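PDB 6DRS: dihydrofolate reductase, putative from Aspergillus flavus, which probably catalyses the NADPH-dependent reduction of dihydrofolate to tetrahydrofolate, and here binds an antifolate inhibitor next to NADP. Local coordinates for residues A[11-15]-A[178-182]; A[58-64]-A[80-86]; A[72-78]-A[99-103]; A[162-166]-A[198-202]. One frame throughout, in Å; residues are numbered along the deposited sequence.

The chain enters through strand 7-17, whose residues 11-15 pair with residues 178-182 to close contact 1, the longest loop of the four. Contacts 2 and 3 both fall within that loop. Contact 2 pairs strand 57-63 with strand 81-85. Contact 3 sets the loop 72-78 against helix 89-116 and crosses contact 2, because 72-78 lies between its two strands. The two touch through Asn82 and Leu77. Contact 4 begins later, on helix 159-167, and ends at 198-202, the loop after strand 197-198, so it crosses contact 1; Val11 touches both Tyr162 and Phe199. Contacts 1 and 2 belong to one sheet, on opposite sides of the chain's centre.

Contact 1 of 4, residues A[11-15]-A[178-182]; sequences VATTP and MTNVE. With H8A (3-{[(3R)-7,9-diamino-3-methyl-2,3-dihydrofuro[2,3-f]quinazolin-4-yl]oxy}benzonitrile), chain G.
Thr13 and Thr179 hold the middle of this parallel strand pair. Thr13 N donates to Thr179 O at 2.8 Å, and Thr13 O accepts from Val181 N at 2.7 Å. Thr179 N closes the ladder on Val11 O. A side chain adds a fourth bond: Thr14 OG1 donates to Val181 O at 2.7 Å, from above the carbonyl plane. Thr14 OG1 lies opposite its own backbone N (chi1 -168°), which turns the hydroxyl to that carbonyl.

Met178 runs extended to its sulfur and then bends. Its SD lies 3.2 Å from Thr13 OG1, and its CE packs on Thr13 CG2 at 3.7 Å. Val11 lies alongside Met178 on the same face. A water bridges Thr13 OG1 and Asn180 OD1, and Asn180 ND2 bonds Gln240 of strand 237-246.

Ala12 and Thr179 occupy the other face, at the inhibitor. Another water donates to Thr179 OG1 at 2.8 Å and accepts from inhibitor N13. Asp40 also bonds Thr179 OG1 and the inhibitor, as expected of the acidic residue in a DHFR folate site. Ala12 N bonds the NADP carboxamide oxygen O7N.

Strand 22-27 packs on Val11 and Thr13, while strand 237-246 runs antiparallel to 174-183 along its other edge.

Contact 2 of 4, residues A[58-64]-A[80-86]; sequences NAMIMGR and RINVIVT. With NAP (NADP nicotinamide-adenine-dinucleotide phosphate), chain H; SO4 (sulfate ion), chain C.
This is a buried parallel strand pair, 58-63 with 81-85, within the central sheet and ending at the cofactor. Five strong backbone bonds join it, from Ile81 N to Asn58 O at one end to Val85 N to Met62 O at the other. Ile61 packs along Val83, with CG1 to CB at 3.9 Å, and its CG2 meets Val85 CG2. Helix 135-146 covers that face.

On the opposite face, Met60 bends at its thioether and lays its CE over one face of the Arg80 guanidinium. Met60 SD is 3.6 Å from Arg80 CD. The CE methyls of Met60 and Met62 each lie 3.6 Å from Asn82 OD1, while Asn82 ND2 bonds Leu77 O. Arg80 NH1 bonds Thr48 and weakly the inhibitor nitrile.

The strands and helix 64-69 form a beta-alpha-beta unit, the nucleotide-binding arrangement of the DHFR fold. Gly63 occupies the N-cap position of helix 64-69, and its CA packs 3.6 Å from NADP O5B.

Arg64 then grips the 2'-phosphate. Its chain starts extended (chi1 -174°) and bends twice, bringing the guanidinium edge to the anion. NE donates to NADP O2X and NH2 to O1X, each at 2.6 Å. Thr86 OG1 donates to O2X at 2.8 Å, so that oxygen has two donors. A sulfate, probably from the crystallisation liquor, also lies at the guanidinium edge, and Asp68 forms a salt bridge with NH1.

Contact 3 of 4, residues A[72-78]-A[99-103]; sequences KSLRPLG and ELKEK. With SO4 (sulfate ion), chain E.
Sulfate O4 and the ammonium of Lys103 meet at one end of this contact. Lys103 NZ donates to sulfate O4 at 2.7 Å, a water also donates to O4, and Gly78 N adds a weak bond. The same water donates to Leu74 O and accepts from Lys103 NZ. A second water accepts from Lys103 NZ at 2.8 Å and donates to Ser73 O. The sulfate probably came from the crystallisation liquor. Lys103 reaches this site by starting opposite its backbone N and bending once, at chi2 73°. Its CE then passes 3.0 Å from Pro76 O.

At the other end, Arg75 holds Glu99 in a side-on salt bridge. Arg75 NE donates to Glu99 OE1 at 2.9 Å, and Arg75 NH2 to Glu99 OE2 at 2.8 Å. Both bonds are nearly straight. The acceptors lie close to the guanidinium plane, but both donors stand above the carboxylate plane, because the two flat groups are turned by 50°. Lys72 CA sits over one guanidinium face, and Lys72 CD lies against Glu99 OE2. Tyr67 and Arg95 also bind the Glu99 carboxylate, while Val70 O takes Arg75 NH1.

Between these ends Pro76, preceded by a cis peptide, lays its ring on the helix. Its CD is 3.7 Å from Leu100 N, and its CG faces Leu100 CB.

One end of the contact is thus a salt bridge; at the other, Lys103 meets the loop through waters and a shared sulfate. With two cationic partners at its oxygens, Glu99 would be expected to stay ionised.

Contact 4 of 4, residues A[162-166]-A[198-202]; sequences YATAL and FFPID
Tyr162 CG points opposite its own carbonyl carbon (chi1 -73°), while Phe199 CG points opposite its backbone N (chi1 -151°). These torsions bring the two rings together, with the side chains crossing at about a right angle. Phe199 CE1 sits over one face of the Tyr162 ring, offset toward the rim, and comes within 3.5 Å of Tyr162 CD2. The planes are inclined at 58° and the centroids lie 4.9 Å apart, an oblique aromatic pair.

Pro200 follows and packs against helix 159-167 at Tyr162 and Ala163. Its CG is 3.6 Å from Ala163 N and 3.9 Å from both Tyr162 CB and Ala163 CB. Pro200 CD also lies over one face of the neighbouring Phe199 ring. The proline therefore fits between the Phe199 ring and the helix backbone. No hydrogen bond crosses between the two segments.

The contact joins helix 159-167 to the loop that links strand 197-198 with helix 203-206. In this DHFR fold the helix passes close to the active site, and Tyr162 touches both the inhibitor and NADP. Its OH bonds Ile10 O, which fixes the outer end of the ring while Phe199 packs on its face. Val11 of strand 7-17 lies against both aromatic side chains.

One turn later, Leu166 reaches Ile201 tip to tip. Leu166 CD1 is 4.0 Å from both CG1 and CD1 of Ile201. Trp211 of strand 211-213 touches both of these residues. Within the helix, Leu166 N donates to Tyr162 O at 2.9 Å, which ties the two contact residues one turn apart.

Contact 1 of 4, residues A[11-15]-A[178-182]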
# COMPACT_ATOMS: atom_id res chain seq x y z
N VAL A 11 -4.32 0.89 -2.62
CA VAL A 11 -5.22 1.65 -1.72
C VAL A 11 -6.48 0.83 -1.48
O VAL A 11 -6.89 0.06 -2.36
CB VAL A 11 -5.56 3.02 -2.34
CG1 VAL A 11 -6.47 2.87 -3.55
CG2 VAL A 11 -6.15 4.01 -1.33
N ALA A 12 -7.08 0.98 -0.30
CA ALA A 12 -8.47 0.54 -0.07
C ALA A 12 -9.36 1.79 0.02
O ALA A 12 -9.00 2.77 0.68
CB ALA A 12 -8.57 -0.34 1.15
N THR A 13 -10.46 1.83 -0.74
CA THR A 13 -11.39 2.97 -0.67
C THR A 13 -12.81 2.50 -0.30
O THR A 13 -13.15 1.30 -0.47
CB THR A 13 -11.41 3.83 -1.93
OG1 THR A 13 -12.08 3.10 -2.95
CG2 THR A 13 -10.04 4.27 -2.36
N THR A 14 -13.57 3.45 0.26
CA THR A 14 -14.99 3.28 0.55
C THR A 14 -15.78 4.42 -0.12
O THR A 14 -15.37 5.61 -0.02
CB THR A 14 -15.24 3.10 2.06
OG1 THR A 14 -16.59 2.67 2.16
CG2 THR A 14 -15.01 4.35 2.88
N PRO A 15 -16.87 4.08 -0.86
CA PRO A 15 -17.60 5.16 -1.56
C PRO A 15 -18.49 5.98 -0.62
O PRO A 15 -19.23 5.41 0.22
CB PRO A 15 -18.42 4.44 -2.64
CG PRO A 15 -18.66 3.09 -2.05
CD PRO A 15 -17.37 2.78 -1.30
N MET A 178 -6.90 -1.27 -6.38
CA MET A 178 -7.82 -0.68 -5.41
C MET A 178 -8.71 -1.75 -4.79
O MET A 178 -9.28 -2.58 -5.52
CB MET A 178 -8.69 0.40 -6.06
CG MET A 178 -9.70 1.00 -5.07
SD MET A 178 -10.68 2.37 -5.72
CE MET A 178 -9.46 3.65 -6.00
N THR A 179 -8.80 -1.78 -3.46
CA THR A 179 -9.80 -2.59 -2.82
C THR A 179 -11.01 -1.70 -2.51
O THR A 179 -10.89 -0.71 -1.76
CB THR A 179 -9.29 -3.21 -1.51
OG1 THR A 179 -8.07 -3.91 -1.74
CG2 THR A 179 -10.34 -4.11 -0.89
N ASN A 180 -12.16 -2.02 -3.12
CA ASN A 180 -13.46 -1.35 -2.82
C ASN A 180 -14.07 -1.98 -1.57
O ASN A 180 -14.18 -3.20 -1.48
CB ASN A 180 -14.47 -1.44 -3.96
CG ASN A 180 -13.94 -0.76 -5.18
OD1 ASN A 180 -13.29 0.28 -5.07
ND2 ASN A 180 -14.11 -1.40 -6.32
N VAL A 181 -14.44 -1.11 -0.63
CA VAL A 181 -15.00 -1.51 0.67
C VAL A 181 -16.38 -0.86 0.80
O VAL A 181 -16.51 0.36 0.69
CB VAL A 181 -14.07 -1.10 1.84
CG1 VAL A 181 -14.72 -1.35 3.19
CG2 VAL A 181 -12.73 -1.82 1.76
N GLU A 182 -17.40 -1.67 1.04
CA GLU A 182 -18.76 -1.18 1.19
C GLU A 182 -19.41 -1.84 2.40
O GLU A 182 -19.16 -3.02 2.66
CB GLU A 182 -19.58 -1.51 -0.05
CG GLU A 182 -19.59 -0.37 -1.03
CD GLU A 182 -20.17 -0.69 -2.39
OE1 GLU A 182 -20.98 -1.63 -2.48
OE2 GLU A 182 -19.78 0.00 -3.36
C2 H8A G . -3.23 -1.08 5.52
C3 H8A G . -4.06 -1.75 4.62
C4 H8A G . -4.05 -1.39 3.26
C5 H8A G . -3.23 -0.34 2.79
C6 H8A G . -2.39 0.30 3.73
C7 H8A G . -2.42 -0.06 5.05
C8 H8A G . -3.24 -0.04 1.44
O1 H8A G . -3.22 -1.41 6.84
C10 H8A G . -4.82 -1.71 1.04
C14 H8A G . -2.22 -2.16 7.44
C15 H8A G . -2.09 -2.10 8.85
C16 H8A G . -1.09 -2.86 9.48
C17 H8A G . -0.23 -3.67 8.71
C18 H8A G . -0.34 -3.76 7.31
N9 H8A G . -4.04 -0.72 0.59
N11 H8A G . -4.85 -2.03 2.35
N12 H8A G . -2.36 1.01 0.94
N13 H8A G . -5.71 -2.47 0.15
C19 H8A G . -1.35 -2.99 6.69
C20 H8A G . 0.49 -4.54 6.59
N21 H8A G . 1.27 -5.19 5.97
C22 H8A G . -1.51 0.76 5.84
C23 H8A G . -1.09 1.81 4.80
O24 H8A G . -1.50 1.32 3.51
C25 H8A G . -0.24 -0.04 6.07
O HOH W 1 -5.69 -2.97 -2.93
O HOH W 2 -14.65 2.30 -3.39

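Contact 2 of 4, residues A[58-64]-A[80-86]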
# COMPACT_ATOMS: atom_id res chain seq x y z
N ASN A 58 10.71 -5.69 -2.51
CA ASN A 58 9.85 -4.57 -2.91
C ASN A 58 10.02 -3.43 -1.92
O ASN A 58 10.34 -3.68 -0.73
CB ASN A 58 8.37 -4.97 -2.96
CG ASN A 58 8.10 -6.10 -3.92
OD1 ASN A 58 8.94 -6.39 -4.77
ND2 ASN A 58 6.96 -6.76 -3.76
N ALA A 59 9.85 -2.20 -2.44
CA ALA A 59 9.80 -0.98 -1.63
C ALA A 59 8.34 -0.48 -1.56
O ALA A 59 7.58 -0.55 -2.57
CB ALA A 59 10.68 0.09 -2.23
N MET A 60 7.94 0.02 -0.39
CA MET A 60 6.67 0.78 -0.23
C MET A 60 7.00 2.25 0.06
O MET A 60 7.70 2.56 1.01
CB MET A 60 5.84 0.19 0.91
CG MET A 60 5.41 -1.21 0.61
SD MET A 60 4.51 -1.84 2.00
CE MET A 60 5.73 -1.68 3.31
N ILE A 61 6.55 3.16 -0.78
CA ILE A 61 6.76 4.56 -0.46
C ILE A 61 5.50 5.12 0.22
O ILE A 61 4.39 4.93 -0.29
CB ILE A 61 7.18 5.33 -1.72
CG1 ILE A 61 8.47 4.71 -2.25
CG2 ILE A 61 7.38 6.81 -1.40
CD1 ILE A 61 8.89 5.24 -3.60
N MET A 62 5.69 5.75 1.39
CA MET A 62 4.56 6.21 2.21
C MET A 62 4.82 7.62 2.78
O MET A 62 5.96 8.02 3.01
CB MET A 62 4.28 5.23 3.35
CG MET A 62 5.35 5.22 4.42
SD MET A 62 5.27 3.69 5.37
CE MET A 62 6.25 2.64 4.29
N GLY A 63 3.75 8.38 3.02
CA GLY A 63 3.87 9.63 3.76
C GLY A 63 4.12 9.36 5.24
O GLY A 63 3.81 8.26 5.75
N ARG A 64 4.67 10.34 5.95
CA ARG A 64 5.04 10.13 7.35
C ARG A 64 3.80 9.77 8.20
O ARG A 64 3.90 8.97 9.14
CB ARG A 64 5.90 11.29 7.87
CG ARG A 64 6.45 11.07 9.28
CD ARG A 64 5.44 11.40 10.38
NE ARG A 64 4.95 12.75 10.11
CZ ARG A 64 3.93 13.32 10.72
NH1 ARG A 64 3.23 12.66 11.63
NH2 ARG A 64 3.61 14.56 10.40
N ARG A 80 9.88 -5.81 3.53
CA ARG A 80 9.86 -4.83 2.47
C ARG A 80 10.84 -3.69 2.81
O ARG A 80 11.28 -3.56 3.94
CB ARG A 80 8.44 -4.28 2.30
CG ARG A 80 7.51 -5.19 1.52
CD ARG A 80 6.10 -5.09 2.06
NE ARG A 80 5.97 -5.65 3.40
CZ ARG A 80 4.84 -5.71 4.11
NH1 ARG A 80 3.68 -5.31 3.60
NH2 ARG A 80 4.87 -6.18 5.35
N ILE A 81 11.16 -2.88 1.84
CA ILE A 81 11.88 -1.63 2.09
C ILE A 81 10.82 -0.54 2.34
O ILE A 81 9.96 -0.30 1.49
CB ILE A 81 12.73 -1.29 0.84
CG1 ILE A 81 13.80 -2.37 0.59
CG2 ILE A 81 13.33 0.10 0.95
CD1 ILE A 81 14.24 -2.48 -0.85
N ASN A 82 10.83 0.04 3.53
CA ASN A 82 9.89 1.06 3.88
C ASN A 82 10.53 2.41 3.58
O ASN A 82 11.66 2.66 4.00
CB ASN A 82 9.50 0.95 5.35
CG ASN A 82 8.74 -0.31 5.69
OD1 ASN A 82 7.59 -0.23 6.09
ND2 ASN A 82 9.38 -1.47 5.59
N VAL A 83 9.84 3.24 2.81
CA VAL A 83 10.42 4.53 2.45
C VAL A 83 9.49 5.64 2.95
O VAL A 83 8.39 5.80 2.41
CB VAL A 83 10.70 4.66 0.94
CG1 VAL A 83 11.42 5.97 0.64
CG2 VAL A 83 11.49 3.47 0.42
N ILE A 84 9.92 6.37 3.98
CA ILE A 84 9.05 7.34 4.66
C ILE A 84 9.35 8.74 4.13
O ILE A 84 10.48 9.21 4.24
CB ILE A 84 9.20 7.27 6.20
CG1 ILE A 84 8.81 5.89 6.75
CG2 ILE A 84 8.40 8.38 6.87
CD1 ILE A 84 9.96 4.95 7.01
N VAL A 85 8.34 9.39 3.53
CA VAL A 85 8.49 10.73 2.93
C VAL A 85 8.04 11.80 3.93
O VAL A 85 6.92 11.76 4.44
CB VAL A 85 7.75 10.87 1.59
CG1 VAL A 85 7.78 12.29 1.06
CG2 VAL A 85 8.31 9.91 0.56
N THR A 86 8.95 12.76 4.18
CA THR A 86 8.78 13.74 5.25
C THR A 86 9.48 15.05 4.87
O THR A 86 10.34 15.11 3.98
CB THR A 86 9.28 13.21 6.60
OG1 THR A 86 8.92 14.20 7.57
CG2 THR A 86 10.78 13.02 6.64
PA NAP H . 0.18 11.04 4.23
O1A NAP H . 0.29 9.60 4.66
O2A NAP H . 0.10 11.58 2.85
O5B NAP H . 1.35 11.86 5.00
C5B NAP H . 1.41 13.30 5.07
C4B NAP H . 2.82 13.61 5.54
O4B NAP H . 3.75 13.18 4.54
C3B NAP H . 3.11 15.09 5.72
O3B NAP H . 2.70 15.54 7.02
C2B NAP H . 4.61 15.14 5.53
O2B NAP H . 5.25 14.57 6.67
C1B NAP H . 4.85 14.10 4.46
N9A NAP H . 4.82 14.70 3.14
C8A NAP H . 3.69 14.76 2.43
N7A NAP H . 3.92 15.36 1.24
C5A NAP H . 5.23 15.68 1.18
C6A NAP H . 6.12 16.33 0.19
N6A NAP H . 5.57 16.71 -0.97
N1A NAP H . 7.43 16.50 0.45
C2A NAP H . 7.92 16.08 1.63
N3A NAP H . 7.16 15.47 2.58
C4A NAP H . 5.83 15.24 2.44
O3 NAP H . -1.04 11.64 5.15
PN NAP H . -2.62 11.81 4.80
O1N NAP H . -2.83 12.24 3.41
O2N NAP H . -3.10 12.65 5.96
O5D NAP H . -3.17 10.32 4.99
C5D NAP H . -3.04 9.66 6.23
C4D NAP H . -4.40 9.02 6.40
O4D NAP H . -4.67 8.24 5.23
C3D NAP H . -4.54 8.11 7.59
O3D NAP H . -5.91 8.26 8.07
C2D NAP H . -4.33 6.75 6.99
O2D NAP H . -4.97 5.76 7.76
C1D NAP H . -4.96 6.89 5.62
N1N NAP H . -4.43 5.92 4.64
C2N NAP H . -5.30 5.04 4.09
C3N NAP H . -4.87 4.06 3.16
C7N NAP H . -5.89 3.10 2.55
O7N NAP H . -5.55 2.31 1.66
N7N NAP H . -7.15 3.14 3.00
C4N NAP H . -3.50 3.99 2.86
C5N NAP H . -2.63 4.91 3.46
C6N NAP H . -3.11 5.86 4.36
P2B NAP H . 5.82 15.49 7.86
O1X NAP H . 4.61 16.11 8.53
O2X NAP H . 6.42 14.47 8.81
O3X NAP H . 6.65 16.44 7.04
S SO4 C . 0.91 15.21 12.82
O1 SO4 C . -0.53 15.18 13.15
O2 SO4 C . 1.17 13.94 12.09
O3 SO4 C . 1.22 16.41 11.99
O4 SO4 C . 1.71 15.26 14.07

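Contact 3 of 4, residues A[72-78]-A[99-103]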
# COMPACT_ATOMS: atom_id res chain seq x y z
N LYS A 72 3.31 0.74 16.43
CA LYS A 72 4.77 0.95 16.43
C LYS A 72 5.52 -0.40 16.40
O LYS A 72 6.64 -0.49 15.85
CB LYS A 72 5.21 1.79 17.63
CG LYS A 72 6.69 2.14 17.64
CD LYS A 72 7.06 3.17 18.67
CE LYS A 72 7.34 2.57 20.03
NZ LYS A 72 8.01 3.56 20.91
N SER A 73 4.91 -1.42 17.02
CA SER A 73 5.54 -2.72 17.20
C SER A 73 5.59 -3.47 15.86
O SER A 73 6.45 -4.33 15.70
CB SER A 73 4.80 -3.52 18.23
OG SER A 73 3.44 -3.66 17.84
N LEU A 74 4.68 -3.15 14.94
CA LEU A 74 4.63 -3.76 13.63
C LEU A 74 5.49 -2.96 12.65
O LEU A 74 5.65 -3.34 11.51
CB LEU A 74 3.17 -3.83 13.15
CG LEU A 74 2.25 -4.84 13.84
CD1 LEU A 74 1.19 -5.32 12.86
CD2 LEU A 74 3.01 -6.03 14.40
N ARG A 75 6.08 -1.86 13.07
CA ARG A 75 6.75 -1.10 12.02
C ARG A 75 8.25 -0.93 12.35
O ARG A 75 8.64 -1.06 13.51
CB ARG A 75 6.00 0.21 11.78
CG ARG A 75 6.50 1.37 12.62
CD ARG A 75 5.51 2.51 12.66
NE ARG A 75 5.98 3.39 13.71
CZ ARG A 75 5.20 4.09 14.53
NH1 ARG A 75 3.88 3.98 14.45
NH2 ARG A 75 5.75 4.91 15.42
N PRO A 76 9.10 -0.64 11.34
CA PRO A 76 8.76 -0.65 9.89
C PRO A 76 8.28 -2.04 9.44
O PRO A 76 8.62 -3.04 10.06
CB PRO A 76 10.06 -0.25 9.17
CG PRO A 76 10.98 0.26 10.27
CD PRO A 76 10.55 -0.53 11.48
N LEU A 77 7.43 -2.09 8.43
CA LEU A 77 6.73 -3.33 8.07
C LEU A 77 7.73 -4.34 7.47
O LEU A 77 8.55 -3.99 6.60
CB LEU A 77 5.62 -2.95 7.07
CG LEU A 77 4.38 -2.31 7.69
CD1 LEU A 77 3.45 -1.83 6.59
CD2 LEU A 77 3.64 -3.31 8.58
N GLY A 78 7.68 -5.58 7.93
CA GLY A 78 8.71 -6.56 7.61
C GLY A 78 8.68 -7.03 6.16
O GLY A 78 7.62 -7.10 5.49
N GLU A 99 13.28 2.64 15.44
CA GLU A 99 12.19 1.66 15.29
C GLU A 99 12.68 0.46 14.46
O GLU A 99 12.41 -0.70 14.79
CB GLU A 99 10.94 2.35 14.72
CG GLU A 99 10.21 3.22 15.74
CD GLU A 99 9.12 4.12 15.16
OE1 GLU A 99 8.84 4.03 13.95
OE2 GLU A 99 8.54 4.92 15.92
N LEU A 100 13.43 0.75 13.40
CA LEU A 100 14.11 -0.32 12.60
C LEU A 100 14.94 -1.26 13.50
O LEU A 100 14.79 -2.49 13.44
CB LEU A 100 14.97 0.34 11.52
CG LEU A 100 15.68 -0.62 10.58
CD1 LEU A 100 14.70 -1.65 10.02
CD2 LEU A 100 16.36 0.15 9.44
N LYS A 101 15.78 -0.69 14.36
CA LYS A 101 16.66 -1.45 15.27
C LYS A 101 15.83 -2.36 16.20
O LYS A 101 16.22 -3.50 16.48
CB LYS A 101 17.56 -0.49 16.05
CG LYS A 101 18.58 -1.14 16.98
CD LYS A 101 19.43 -0.15 17.75
CE LYS A 101 20.45 -0.86 18.61
NZ LYS A 101 21.50 0.06 19.12
N GLU A 102 14.72 -1.85 16.71
CA GLU A 102 13.84 -2.67 17.56
C GLU A 102 13.24 -3.81 16.72
O GLU A 102 13.11 -4.98 17.16
CB GLU A 102 12.79 -1.72 18.16
CG GLU A 102 11.87 -2.31 19.22
CD GLU A 102 12.43 -3.42 20.08
OE1 GLU A 102 13.53 -3.23 20.67
OE2 GLU A 102 11.76 -4.49 20.17
N LYS A 103 12.87 -3.47 15.49
CA LYS A 103 12.25 -4.44 14.57
C LYS A 103 13.26 -5.56 14.26
O LYS A 103 12.95 -6.77 14.31
CB LYS A 103 11.79 -3.69 13.31
CG LYS A 103 11.13 -4.53 12.23
CD LYS A 103 9.72 -4.99 12.55
CE LYS A 103 9.11 -5.74 11.39
NZ LYS A 103 8.01 -6.64 11.83
S SO4 E . 7.12 -9.42 9.53
O1 SO4 E . 5.80 -10.10 9.51
O2 SO4 E . 7.79 -9.67 8.23
O3 SO4 E . 7.96 -9.95 10.63
O4 SO4 E . 6.90 -7.97 9.72
O HOH W 3 6.88 -6.56 14.35
O HOH W 4 5.43 -5.65 10.35
O HOH W 5 9.96 -1.23 15.76

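Contact 4 of 4, residues A[162-166]-A[198-202]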
# COMPACT_ATOMS: atom_id res chain seq x y z
N TYR A 162 -0.19 10.07 -2.48
CA TYR A 162 -0.90 9.60 -3.70
C TYR A 162 -1.04 10.77 -4.68
O TYR A 162 -0.84 10.60 -5.90
CB TYR A 162 -2.31 9.12 -3.40
CG TYR A 162 -2.46 7.80 -2.70
CD1 TYR A 162 -1.73 6.68 -3.08
CD2 TYR A 162 -3.34 7.67 -1.64
CE1 TYR A 162 -1.88 5.46 -2.43
CE2 TYR A 162 -3.50 6.46 -0.97
CZ TYR A 162 -2.78 5.35 -1.38
OH TYR A 162 -2.95 4.19 -0.70
N ALA A 163 -1.41 11.93 -4.14
CA ALA A 163 -1.58 13.13 -4.95
C ALA A 163 -0.26 13.42 -5.67
O ALA A 163 -0.27 13.68 -6.87
CB ALA A 163 -2.04 14.28 -4.10
N THR A 164 0.86 13.33 -4.94
CA THR A 164 2.18 13.55 -5.55
C THR A 164 2.48 12.49 -6.63
O THR A 164 2.92 12.84 -7.74
CB THR A 164 3.31 13.57 -4.52
OG1 THR A 164 2.94 14.48 -3.50
CG2 THR A 164 4.62 14.03 -5.13
N ALA A 165 2.23 11.21 -6.32
CA ALA A 165 2.43 10.16 -7.35
C ALA A 165 1.67 10.53 -8.64
O ALA A 165 2.25 10.52 -9.72
CB ALA A 165 2.04 8.80 -6.83
N LEU A 166 0.40 10.91 -8.50
CA LEU A 166 -0.45 11.12 -9.66
C LEU A 166 0.03 12.35 -10.43
O LEU A 166 -0.31 12.50 -11.58
CB LEU A 166 -1.90 11.27 -9.21
CG LEU A 166 -2.52 9.99 -8.63
CD1 LEU A 166 -3.83 10.30 -7.92
CD2 LEU A 166 -2.76 8.96 -9.72
N PHE A 198 -9.46 11.35 1.79
CA PHE A 198 -10.04 10.82 0.56
C PHE A 198 -8.93 10.61 -0.47
O PHE A 198 -7.92 11.35 -0.49
CB PHE A 198 -11.13 11.76 0.03
CG PHE A 198 -12.12 12.17 1.10
CD1 PHE A 198 -11.86 13.26 1.93
CD2 PHE A 198 -13.28 11.45 1.31
CE1 PHE A 198 -12.73 13.60 2.96
CE2 PHE A 198 -14.16 11.79 2.33
CZ PHE A 198 -13.89 12.87 3.16
N PHE A 199 -9.13 9.64 -1.35
CA PHE A 199 -8.32 9.52 -2.55
C PHE A 199 -8.42 10.82 -3.36
O PHE A 199 -9.46 11.44 -3.38
CB PHE A 199 -8.73 8.25 -3.32
CG PHE A 199 -7.60 7.65 -4.12
CD1 PHE A 199 -6.48 7.12 -3.50
CD2 PHE A 199 -7.65 7.65 -5.51
CE1 PHE A 199 -5.43 6.59 -4.24
CE2 PHE A 199 -6.60 7.13 -6.25
CZ PHE A 199 -5.49 6.61 -5.61
N PRO A 200 -7.33 11.26 -3.99
CA PRO A 200 -7.25 12.57 -4.64
C PRO A 200 -8.01 12.65 -5.97
O PRO A 200 -8.17 13.75 -6.53
CB PRO A 200 -5.75 12.85 -4.89
CG PRO A 200 -5.02 11.80 -4.06
CD PRO A 200 -5.99 10.65 -3.90
N ILE A 201 -8.46 11.52 -6.50
CA ILE A 201 -9.27 11.46 -7.72
C ILE A 201 -10.36 10.45 -7.40
O ILE A 201 -10.15 9.58 -6.53
CB ILE A 201 -8.43 11.05 -8.95
CG1 ILE A 201 -7.72 9.71 -8.75
CG2 ILE A 201 -7.44 12.16 -9.33
CD1 ILE A 201 -7.08 9.13 -10.00
N ASP A 202 -11.52 10.56 -8.05
CA ASP A 202 -12.65 9.69 -7.71
C ASP A 202 -13.48 9.43 -8.97
O ASP A 202 -13.68 8.29 -9.38
CB ASP A 202 -13.53 10.28 -6.60
CG ASP A 202 -13.55 11.81 -6.60
OD1 ASP A 202 -13.81 12.41 -7.67
OD2 ASP A 202 -13.27 12.40 -5.52